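Local coordinates for protein transcription regulator (Haloarcula marismortui ATCC 43049, PDB 3CRJ) that probably binds regulatory DNA as a two-subunit TetR-family transcription factor, most likely acting as a repressor, at residues 33-37 and 38-42; 44-47 and 48-52; 175-179 and 180-184. All blocks are in the same frame, centred on the assembly; numbering follows the deposited sequence.

Contact 1: residues 33-37 and 38-42; sequences ADLTI and QRIAD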
loop_
_atom_site.group_PDB
_atom_site.type_symbol
_atom_site.label_atom_id
_atom_site.label_comp_id
_atom_site.label_asym_id
_atom_site.label_seq_id
_atom_site.Cartn_x
_atom_site.Cartn_y
_atom_site.Cartn_z
ATOM N N ALA A 33 -0.174 -8.538 -14.816
ATOM C CA ALA A 33 0.919 -9.233 -15.513
ATOM C C ALA A 33 0.498 -9.966 -16.806
ATOM O O ALA A 33 1.228 -10.009 -17.790
ATOM C CB ALA A 33 1.615 -10.188 -14.559
ATOM N N ASP A 34 -0.691 -10.540 -16.796
ATOM C CA ASP A 34 -1.079 -11.412 -17.868
ATOM C C ASP A 34 -2.044 -10.723 -18.789
ATOM O O ASP A 34 -2.654 -11.365 -19.633
ATOM C CB ASP A 34 -1.702 -12.688 -17.305
ATOM C CG ASP A 34 -0.664 -13.674 -16.832
ATOM O OD1 ASP A 34 0.416 -13.723 -17.447
ATOM O OD2 ASP A 34 -0.915 -14.396 -15.847
ATOM N N LEU A 35 -2.203 -9.414 -18.626
ATOM C CA LEU A 35 -3.050 -8.654 -19.522
ATOM C C LEU A 35 -2.313 -8.537 -20.820
ATOM O O LEU A 35 -1.085 -8.381 -20.843
ATOM C CB LEU A 35 -3.271 -7.258 -18.988
ATOM C CG LEU A 35 -4.663 -6.640 -19.064
ATOM C CD1 LEU A 35 -4.482 -5.250 -19.577
ATOM C CD2 LEU A 35 -5.624 -7.387 -19.964
ATOM N N THR A 36 -3.064 -8.622 -21.904
ATOM C CA THR A 36 -2.537 -8.396 -23.243
ATOM C C THR A 36 -3.599 -7.656 -24.049
ATOM O O THR A 36 -4.783 -7.955 -23.944
ATOM C CB THR A 36 -2.186 -9.727 -23.982
ATOM O OG1 THR A 36 -3.384 -10.456 -24.290
ATOM C CG2 THR A 36 -1.269 -10.598 -23.159
ATOM N N ILE A 37 -3.181 -6.691 -24.857
ATOM C CA ILE A 37 -4.056 -6.134 -25.887
ATOM C C ILE A 37 -4.996 -7.243 -26.417
ATOM O O ILE A 37 -6.222 -7.076 -26.467
ATOM C CB ILE A 37 -3.223 -5.550 -27.042
ATOM C CG1 ILE A 37 -2.195 -4.527 -26.523
ATOM C CG2 ILE A 37 -4.120 -4.983 -28.144
ATOM C CD1 ILE A 37 -2.763 -3.158 -26.185
ATOM N N GLN A 38 -4.422 -8.394 -26.756
ATOM C CA GLN A 38 -5.222 -9.460 -27.287
ATOM C C GLN A 38 -6.411 -9.767 -26.387
ATOM O O GLN A 38 -7.549 -9.896 -26.865
ATOM C CB GLN A 38 -4.397 -10.713 -27.502
ATOM C CG GLN A 38 -5.204 -11.823 -28.145
ATOM C CD GLN A 38 -6.182 -11.299 -29.221
ATOM O OE1 GLN A 38 -7.410 -11.321 -29.020
ATOM N NE2 GLN A 38 -5.642 -10.813 -30.356
ATOM N N ARG A 39 -6.152 -9.885 -25.087
ATOM C CA ARG A 39 -7.199 -10.301 -24.163
ATOM C C ARG A 39 -8.210 -9.176 -23.976
ATOM O O ARG A 39 -9.424 -9.408 -23.961
ATOM C CB ARG A 39 -6.606 -10.789 -22.847
ATOM C CG ARG A 39 -6.214 -12.258 -22.921
ATOM C CD ARG A 39 -5.184 -12.587 -21.885
ATOM N NE ARG A 39 -4.576 -13.894 -22.123
ATOM C CZ ARG A 39 -4.061 -14.663 -21.165
ATOM N NH1 ARG A 39 -4.076 -14.266 -19.903
ATOM N NH2 ARG A 39 -3.539 -15.835 -21.457
ATOM N N ILE A 40 -7.695 -7.955 -23.883
ATOM C CA ILE A 40 -8.513 -6.766 -24.016
ATOM C C ILE A 40 -9.389 -6.870 -25.267
ATOM O O ILE A 40 -10.613 -6.778 -25.179
ATOM C CB ILE A 40 -7.636 -5.530 -24.095
ATOM C CG1 ILE A 40 -6.791 -5.433 -22.825
ATOM C CG2 ILE A 40 -8.495 -4.290 -24.351
ATOM C CD1 ILE A 40 -5.858 -4.241 -22.790
ATOM N N ALA A 41 -8.770 -7.103 -26.420
ATOM C CA ALA A 41 -9.538 -7.201 -27.650
ATOM C C ALA A 41 -10.591 -8.290 -27.589
ATOM O O ALA A 41 -11.716 -8.067 -28.009
ATOM C CB ALA A 41 -8.639 -7.400 -28.835
ATOM N N ASP A 42 -10.243 -9.461 -27.063
ATOM C CA ASP A 42 -11.252 -10.518 -26.866
ATOM C C ASP A 42 -12.454 -10.048 -26.037
ATOM O O ASP A 42 -13.590 -10.410 -26.298
ATOM C CB ASP A 42 -10.654 -11.790 -26.269
ATOM C CG ASP A 42 -11.706 -12.892 -26.090
ATOM O OD1 ASP A 42 -12.469 -12.861 -25.085
ATOM O OD2 ASP A 42 -11.789 -13.797 -26.961
#
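Thr36 is the N-cap of helix 37-44: its OG1 accepts the backbone N-H of Arg39, with OG1 to Arg39 N at 2.9 Å and an N-H...O angle of 146°. The hydroxyl reaches that amide because OG1 stands between the backbone N and the carbonyl carbon (chi1 69°), turned over the first helical turn. Thr36 O takes the N-H of Ile40 at 2.9 Å, and Ile37 O receives Ala41 N, so regular helical bonding starts directly after the cap. The extended Arg39 side chain runs back past the cap, its CG 3.6 Å from Thr36 OG1 and its NH1 3.2 Å from Asp34 O. Replacing Thr36 with a valine would probably leave the Arg39 amide without its side-chain acceptor and the start of the helix less firmly capped. On the buried side Leu35 and Ile40 cross at about a right angle, CD1 to CD1 at 3.6 Å. This is the start of the first helix of the predicted helix-turn-helix. Leu35 and Ile40 both pack against helix 12-30 and helix 58-78, while Ile37 bridges from Leu61 of helix 58-78 to Thr48, Val51 and His52 of helix 48-52.

Contact 2: residues 44-47 and 48-52; sequences YGKS and TAAVH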
loop_
_atom_site.group_PDB
_atom_site.type_symbol
_atom_site.label_atom_id
_atom_site.label_comp_id
_atom_site.label_asym_id
_atom_site.label_seq_id
_atom_site.Cartn_x
_atom_site.Cartn_y
_atom_site.Cartn_z
ATOM N N TYR A 44 -13.442 -6.923 -25.881
ATOM C CA TYR A 44 -14.042 -5.813 -26.610
ATOM C C TYR A 44 -14.927 -6.346 -27.732
ATOM O O TYR A 44 -15.934 -5.738 -28.085
ATOM C CB TYR A 44 -12.920 -4.901 -27.117
ATOM C CG TYR A 44 -13.290 -3.780 -28.054
ATOM C CD1 TYR A 44 -14.350 -2.904 -27.773
ATOM C CD2 TYR A 44 -12.532 -3.546 -29.189
ATOM C CE1 TYR A 44 -14.670 -1.843 -28.643
ATOM C CE2 TYR A 44 -12.835 -2.485 -30.068
ATOM C CZ TYR A 44 -13.899 -1.639 -29.789
ATOM O OH TYR A 44 -14.176 -0.604 -30.661
ATOM N N GLY A 45 -14.558 -7.507 -28.262
ATOM C CA GLY A 45 -15.387 -8.216 -29.228
ATOM C C GLY A 45 -14.964 -7.900 -30.639
ATOM O O GLY A 45 -15.437 -8.519 -31.594
ATOM N N LYS A 46 -14.066 -6.931 -30.765
ATOM C CA LYS A 46 -13.506 -6.564 -32.055
ATOM C C LYS A 46 -12.078 -7.061 -32.234
ATOM O O LYS A 46 -11.452 -7.512 -31.285
ATOM C CB LYS A 46 -13.575 -5.051 -32.261
ATOM C CG LYS A 46 -14.823 -4.582 -33.003
ATOM C CD LYS A 46 -15.830 -3.959 -32.050
ATOM C CE LYS A 46 -16.957 -3.244 -32.823
ATOM N NZ LYS A 46 -17.621 -2.170 -31.997
ATOM N N SER A 47 -11.603 -7.013 -33.475
ATOM C CA SER A 47 -10.207 -7.235 -33.849
ATOM C C SER A 47 -9.181 -6.582 -32.917
ATOM O O SER A 47 -9.436 -5.537 -32.318
ATOM C CB SER A 47 -9.984 -6.678 -35.248
ATOM O OG SER A 47 -8.617 -6.368 -35.435
ATOM N N THR A 48 -8.001 -7.192 -32.841
ATOM C CA THR A 48 -6.906 -6.649 -32.054
ATOM C C THR A 48 -6.511 -5.248 -32.555
ATOM O O THR A 48 -6.251 -4.357 -31.769
ATOM C CB THR A 48 -5.714 -7.644 -31.988
ATOM O OG1 THR A 48 -4.793 -7.223 -30.988
ATOM C CG2 THR A 48 -4.983 -7.729 -33.265
ATOM N N ALA A 49 -6.539 -5.054 -33.862
ATOM C CA ALA A 49 -6.211 -3.783 -34.491
ATOM C C ALA A 49 -7.259 -2.703 -34.247
ATOM O O ALA A 49 -7.002 -1.526 -34.467
ATOM C CB ALA A 49 -6.002 -3.982 -36.004
ATOM N N ALA A 50 -8.451 -3.095 -33.829
ATOM C CA ALA A 50 -9.440 -2.101 -33.442
ATOM C C ALA A 50 -9.080 -1.454 -32.082
ATOM O O ALA A 50 -9.495 -0.332 -31.809
ATOM C CB ALA A 50 -10.837 -2.704 -33.425
ATOM N N VAL A 51 -8.310 -2.144 -31.240
ATOM C CA VAL A 51 -7.720 -1.484 -30.083
ATOM C C VAL A 51 -6.406 -0.759 -30.408
ATOM O O VAL A 51 -6.196 0.362 -29.939
ATOM C CB VAL A 51 -7.693 -2.368 -28.762
ATOM C CG1 VAL A 51 -8.268 -3.745 -28.981
ATOM C CG2 VAL A 51 -6.311 -2.387 -28.069
ATOM N N HIS A 52 -5.546 -1.351 -31.241
ATOM C CA HIS A 52 -4.302 -0.659 -31.636
ATOM C C HIS A 52 -4.531 0.617 -32.435
ATOM O O HIS A 52 -3.608 1.426 -32.627
ATOM C CB HIS A 52 -3.339 -1.577 -32.374
ATOM C CG HIS A 52 -2.499 -2.404 -31.460
ATOM N ND1 HIS A 52 -2.243 -3.740 -31.684
ATOM C CD2 HIS A 52 -1.874 -2.090 -30.306
ATOM C CE1 HIS A 52 -1.491 -4.214 -30.710
ATOM N NE2 HIS A 52 -1.259 -3.234 -29.855
#
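Ser47 and Ala49 make the polar link at the start of helix 48-52, where the Ser47 hydroxyl accepts the Ala49 amide as an N-cap, OG to N 2.9 Å. The bond is bent, with an N-H...O angle of 133°. A chi1 of 156° places OG roughly opposite the backbone N and beside the carbonyl carbon, from where it leans over the incoming turn. Ser47 O, in turn, accepts from Ala50 N at 3.0 Å, but the donor stands above the carbonyl plane, in a bond that spans three residues.

The close packing lies on the inner side of the turn. Tyr44 turns its ring edge toward this helix, and the Ala50 methyl sits in the ring plane, 3.9 Å from CE2. Val51 CG1 adds a looser apolar contact with CD2 of the same ring. Over one face of Tyr44 the bent aliphatic chain of Lys46 lays its CD, 3.7 Å above the plane and offset toward the rim, while Lys46 CB lies 3.8 Å from Ala50 CB. Helix 12-30 adds Gln15, Glu18, Ile19 and Ala22 around the tyrosine.

The outer side is far less enclosed. Gly45, with positive phi just past the end of helix 37-44, turns the chain at an exposed position, and Ser47 and Ala49 are exposed as well. The amino end of Lys46 leads away from the helix.

This is the turn of the predicted helix-turn-helix, and helix 48-52 is the expected recognition helix of a TetR-type domain. Its chemistry is divided accordingly: apolar groups seat the inner face against Tyr44, while Ser47, itself exposed, supplies its hydroxyl to Ala49 N and its carbonyl to Ala50 N, a combination consistent with a short helix presented to DNA.

Contact 3: residues 175-179 and 180-184; sequences VMLDD and TEELE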
loop_
_atom_site.group_PDB
_atom_site.type_symbol
_atom_site.label_atom_id
_atom_site.label_comp_id
_atom_site.label_asym_id
_atom_site.label_seq_id
_atom_site.Cartn_x
_atom_site.Cartn_y
_atom_site.Cartn_z
ATOM N N VAL A 175 -5.772 -6.005 -0.214
ATOM C CA VAL A 175 -5.294 -6.964 -1.206
ATOM C C VAL A 175 -4.274 -7.911 -0.592
ATOM O O VAL A 175 -4.430 -9.142 -0.712
ATOM C CB VAL A 175 -4.853 -6.344 -2.598
ATOM C CG1 VAL A 175 -4.439 -4.989 -2.462
ATOM C CG2 VAL A 175 -3.747 -7.142 -3.241
HETATM N N MSE A 176 -3.273 -7.361 0.103
HETATM C CA MSE A 176 -2.197 -8.190 0.699
HETATM C C MSE A 176 -2.769 -9.264 1.644
HETATM O O MSE A 176 -2.202 -10.342 1.772
HETATM C CB MSE A 176 -1.162 -7.325 1.427
HETATM C CG MSE A 176 0.203 -7.977 1.733
HETATM SE SE MSE A 176 0.983 -7.408 3.530
HETATM C CE MSE A 176 0.191 -5.636 3.738
ATOM N N LEU A 177 -3.902 -8.990 2.273
ATOM C CA LEU A 177 -4.490 -9.965 3.176
ATOM C C LEU A 177 -5.762 -10.602 2.642
ATOM O O LEU A 177 -6.434 -11.337 3.360
ATOM C CB LEU A 177 -4.711 -9.348 4.574
ATOM C CG LEU A 177 -3.405 -8.976 5.302
ATOM C CD1 LEU A 177 -3.636 -8.141 6.551
ATOM C CD2 LEU A 177 -2.622 -10.227 5.653
ATOM N N ASP A 178 -6.086 -10.327 1.383
ATOM C CA ASP A 178 -7.329 -10.806 0.759
ATOM C C ASP A 178 -8.545 -10.665 1.681
ATOM O O ASP A 178 -9.306 -11.614 1.893
ATOM C CB ASP A 178 -7.168 -12.256 0.281
ATOM C CG ASP A 178 -8.282 -12.700 -0.661
ATOM O OD1 ASP A 178 -8.949 -11.847 -1.292
ATOM O OD2 ASP A 178 -8.498 -13.918 -0.752
ATOM N N ASP A 179 -8.708 -9.469 2.239
ATOM C CA ASP A 179 -9.784 -9.193 3.182
ATOM C C ASP A 179 -10.280 -7.768 2.949
ATOM O O ASP A 179 -9.532 -6.808 3.047
ATOM C CB ASP A 179 -9.292 -9.407 4.626
ATOM C CG ASP A 179 -10.419 -9.254 5.705
ATOM O OD1 ASP A 179 -11.642 -9.350 5.403
ATOM O OD2 ASP A 179 -10.057 -9.049 6.893
ATOM N N THR A 180 -11.549 -7.642 2.595
ATOM C CA THR A 180 -12.147 -6.325 2.408
ATOM C C THR A 180 -12.561 -5.737 3.751
ATOM O O THR A 180 -12.945 -4.558 3.824
ATOM C CB THR A 180 -13.376 -6.346 1.445
ATOM O OG1 THR A 180 -14.483 -7.016 2.085
ATOM C CG2 THR A 180 -13.025 -7.019 0.110
ATOM N N GLU A 181 -12.487 -6.541 4.816
ATOM C CA GLU A 181 -12.702 -5.982 6.156
ATOM C C GLU A 181 -11.683 -4.888 6.513
ATOM O O GLU A 181 -11.972 -4.046 7.337
ATOM C CB GLU A 181 -12.698 -7.065 7.231
ATOM C CG GLU A 181 -14.028 -7.817 7.375
ATOM C CD GLU A 181 -15.247 -6.902 7.205
ATOM O OE1 GLU A 181 -16.008 -7.148 6.234
ATOM O OE2 GLU A 181 -15.436 -5.939 8.014
ATOM N N GLU A 182 -10.510 -4.923 5.879
ATOM C CA GLU A 182 -9.443 -3.974 6.098
ATOM C C GLU A 182 -9.845 -2.532 5.806
ATOM O O GLU A 182 -9.366 -1.586 6.457
ATOM C CB GLU A 182 -8.263 -4.309 5.202
ATOM C CG GLU A 182 -7.601 -5.605 5.533
ATOM C CD GLU A 182 -6.771 -5.557 6.791
ATOM O OE1 GLU A 182 -6.575 -6.639 7.388
ATOM O OE2 GLU A 182 -6.288 -4.469 7.171
ATOM N N LEU A 183 -10.712 -2.365 4.816
ATOM C CA LEU A 183 -11.225 -1.061 4.506
ATOM C C LEU A 183 -12.242 -0.660 5.562
ATOM O O LEU A 183 -12.346 0.519 5.917
ATOM C CB LEU A 183 -11.853 -1.051 3.105
ATOM C CG LEU A 183 -11.042 -1.617 1.934
ATOM C CD1 LEU A 183 -11.945 -1.925 0.738
ATOM C CD2 LEU A 183 -9.937 -0.676 1.542
ATOM N N GLU A 184 -13.000 -1.630 6.059
ATOM C CA GLU A 184 -14.070 -1.321 6.990
ATOM C C GLU A 184 -13.449 -0.877 8.323
ATOM O O GLU A 184 -13.909 0.110 8.924
ATOM C CB GLU A 184 -15.041 -2.493 7.137
ATOM C CG GLU A 184 -16.245 -2.271 8.058
ATOM C CD GLU A 184 -17.262 -1.217 7.533
ATOM O OE1 GLU A 184 -17.060 0.015 7.752
ATOM O OE2 GLU A 184 -18.294 -1.638 6.929
#
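Asp179 meets Glu181 because its carboxylate swings away from its own backbone N (CG anti to N, chi1 -175°) and comes to lie beside the amide two residues on. There OD1 accepts the Glu181 N-H at 3.0 Å, with an N-H...O angle of 152°, the amide approaching from above the carboxylate plane. Both oxygens also rest against the Glu181 side chain, OD2 lying 3.3 Å from CB.

Glu182 folds back over the turn through a bend at chi2 (-74°). Its CG passes 3.4 Å from Asp179 O, and its OE1 ends 3.4 Å from Leu177 CD1, where the leucine branch and the glutamate cross. The polar partners of this carboxylate lie outside the turn: OE2 forms a salt bridge with Arg173 of the preceding helix, and OE1 a long, weak ion pair with Arg161 of the second subunit.

The chain here closes one helix and opens the next. Asp178, with positive phi, is the C-prime residue of a Schellman motif ending helix 156-176, in which Asp178 N bonds to Val175 O and Asp179 N to Ala174 O. The Asp179 side chain then caps the start of helix 181-198, joining the last two helices of the C-terminal domain.

Asp179 OD2 and Glu182 OE1 come within 4.3 Å; the two arginines near Glu182 probably offset this clustering of negative charge. Leu177 also packs on Asp131 of the second subunit, and its carbonyl O receives a weak hydrogen bond from Arg128 of that subunit.

Contacts 1 and 2 belong to the predicted helix-turn-helix: their centres lie 10 Å apart, and Ile37 and Ala41 of the first pack on Val51 of the second, so helices 37-44 and 48-52 share an apolar interface. They lie about 22 and 27 Å from the centre of the chain, contact 3 about 16 Å, in the C-terminal domain beside the second subunit. In each, buried residues (Leu35 and Ile40; Tyr44 and Val51; Leu177 and Glu182) sit beside exposed ones. The helix caps are hydroxyls in contacts 1 and 2, a carboxylate in contact 3. The first two bury hydrocarbon within their own chain, whereas Glu182 of contact 3 pairs with Arg173 and, only weakly, with Arg161 of the second subunit.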